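Local atomic coordinates of inorganic pyrophosphatase (Shewanella sp. AS-11, PDB entry 6LL8), a protein that probably hydrolyses diphosphate to two phosphates as a metal-dependent type II pyrophosphatase, and here holds magnesium and imidodiphosphate in its active site. Residues A[82-85]-A[86-89]. Sequence-based numbering, arbitrary orientation.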
ATOM      1  N   ASP A  82       4.621   8.397  14.114  1.00 12.67           N
ATOM      2  CA  ASP A  82       3.903   8.588  15.390  1.00 14.25           C
ATOM      3  C   ASP A  82       3.919  10.065  15.804  1.00 13.89           C
ATOM      4  O   ASP A  82       2.955  10.527  16.418  1.00 16.09           O
ATOM      5  CB  ASP A  82       4.519   7.744  16.478  1.00 17.32           C
ATOM      6  CG  ASP A  82       4.253   6.267  16.355  1.00 20.92           C
ATOM      7  OD1 ASP A  82       3.344   5.895  15.596  1.00 23.54           O
ATOM      8  OD2 ASP A  82       4.903   5.516  17.106  1.00 26.94           O
ATOM      9  N   ASP A  83       4.984  10.795  15.483  1.00 11.87           N
ATOM     10  CA  ASP A  83       5.150  12.202  15.911  1.00 11.81           C
ATOM     11  C   ASP A  83       4.871  13.168  14.771  1.00 11.36           C
ATOM     12  O   ASP A  83       5.335  14.306  14.812  1.00 11.83           O
ATOM     13  CB  ASP A  83       6.502  12.404  16.581  1.00 11.90           C
ATOM     14  CG  ASP A  83       7.695  12.221  15.667  1.00 12.95           C
ATOM     15  OD1 ASP A  83       7.525  11.817  14.487  1.00 12.98           O
ATOM     16  OD2 ASP A  83       8.822  12.488  16.125  1.00 13.14           O
ATOM     17  N   ILE A  84       4.086  12.764  13.774  1.00 10.64           N
ATOM     18  CA  ILE A  84       3.811  13.668  12.626  1.00 11.16           C
ATOM     19  C   ILE A  84       3.157  14.973  13.084  1.00 10.43           C
ATOM     20  O   ILE A  84       3.351  15.977  12.397  1.00 11.83           O
ATOM     21  CB  ILE A  84       3.006  12.950  11.540  1.00 11.96           C
ATOM     22  CG1 ILE A  84       3.113  13.625  10.163  1.00 13.17           C
ATOM     23  CG2 ILE A  84       1.542  12.798  11.975  1.00 14.04           C
ATOM     24  CD1 ILE A  84       4.476  13.645   9.560  1.00 14.22           C
ATOM     25  N   ALA A  85       2.409  15.007  14.192  1.00 11.88           N
ATOM     26  CA  ALA A  85       1.781  16.280  14.617  1.00 12.82           C
ATOM     27  C   ALA A  85       2.837  17.322  14.987  1.00 13.01           C
ATOM     28  O   ALA A  85       2.486  18.505  15.003  1.00 15.24           O
ATOM     29  CB  ALA A  85       0.813  16.069  15.753  1.00 14.84           C
ATOM     30  N   GLN A  86       4.057  16.900  15.293  1.00 12.25           N
ATOM     31  CA  GLN A  86       5.138  17.841  15.633  1.00 13.28           C
ATOM     32  C   GLN A  86       6.057  18.076  14.446  1.00 12.64           C
ATOM     33  O   GLN A  86       7.064  18.773  14.590  1.00 13.64           O
ATOM     34  CB  GLN A  86       5.927  17.310  16.822  1.00 15.63           C
ATOM     35  CG  GLN A  86       5.136  17.331  18.131  1.00 19.21           C
ATOM     36  CD  GLN A  86       4.335  16.080  18.339  1.00 20.55           C
ATOM     37  OE1 GLN A  86       4.874  14.966  18.312  1.00 25.41           O
ATOM     38  NE2 GLN A  86       3.055  16.262  18.642  1.00 23.86           N
ATOM     39  N   ALA A  87       5.710  17.535  13.287  1.00 12.10           N
ATOM     40  CA  ALA A  87       6.373  17.826  11.997  1.00 10.99           C
ATOM     41  C   ALA A  87       5.530  18.826  11.230  1.00 10.27           C
ATOM     42  O   ALA A  87       4.394  19.126  11.639  1.00 12.27           O
ATOM     43  CB  ALA A  87       6.549  16.556  11.208  1.00 12.33           C
ATOM     44  N   THR A  88       6.028  19.269  10.097  1.00 10.41           N
ATOM     45  CA  THR A  88       5.253  20.084   9.172  1.00 10.26           C
ATOM     46  C   THR A  88       5.090  19.254   7.902  1.00  9.61           C
ATOM     47  O   THR A  88       6.072  18.941   7.221  1.00 10.40           O
ATOM     48  CB  THR A  88       5.940  21.405   8.869  1.00 12.26           C
ATOM     49  OG1 THR A  88       6.096  22.131  10.092  1.00 15.14           O
ATOM     50  CG2 THR A  88       5.153  22.222   7.873  1.00 13.22           C
ATOM     51  N   ILE A  89       3.839  18.935   7.584  1.00  9.12           N
ATOM     52  CA  ILE A  89       3.549  18.231   6.314  1.00  8.42           C
ATOM     53  C   ILE A  89       3.547  19.272   5.206  1.00  8.39           C
ATOM     54  O   ILE A  89       2.683  20.183   5.206  1.00  9.88           O
ATOM     55  CB  ILE A  89       2.223  17.466   6.382  1.00  8.88           C
ATOM     56  CG1 ILE A  89       2.246  16.399   7.467  1.00  9.65           C
ATOM     57  CG2 ILE A  89       1.898  16.858   5.029  1.00  9.19           C
ATOM     58  CD1 ILE A  89       0.906  15.823   7.824  1.00 11.26           C
TER
HETATM   59  O   HOH W   1       2.672  20.505  12.923  1.00 21.55           O
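Gln-86 N donates to Asp-83 O over 2.9 Å, and the next amide repeats the pattern, Ala-87 N reaching Ile-84 O at 3.0 Å. Both bonds run from residue i+3 back to residue i, and together they wind the chain into a short 3-10 segment. The side chain of Gln-86 bends at its second torsion (chi2 88°) and folds back alongside this segment: its amide lies across it, with OE1 3.5 Å from Asp-83 CB and NE2 3.7 Å from Ala-85 CB, both plain van der Waals contacts. The carboxylate of Asp-83 turns elsewhere, to Ser-63 and the backbone of Tyr-64. On the side facing strand 68-72, Ile-84 holds CG1 anti to its backbone N (chi1 -160°), 3.9 Å from Ile-89 CD1; the turn at chi2 (63°) then brings CD1 to within 3.9 Å of Ala-87 CB. The two isoleucine side chains cross at about a right angle; both are buried, touching Val-69 and Ile-71 respectively on strand 68-72. A water lies 2.9 Å from Ala-85 O and 2.6 Å from Ala-87 O, joining the carbonyl of Ala-85 in the 3-10 segment to that of Ala-87, just ahead of strand 88-94. The arrangement is a short 3-10 segment leading into parallel strand 88-94 of the DHH domain's sheet, next to strand 68-72.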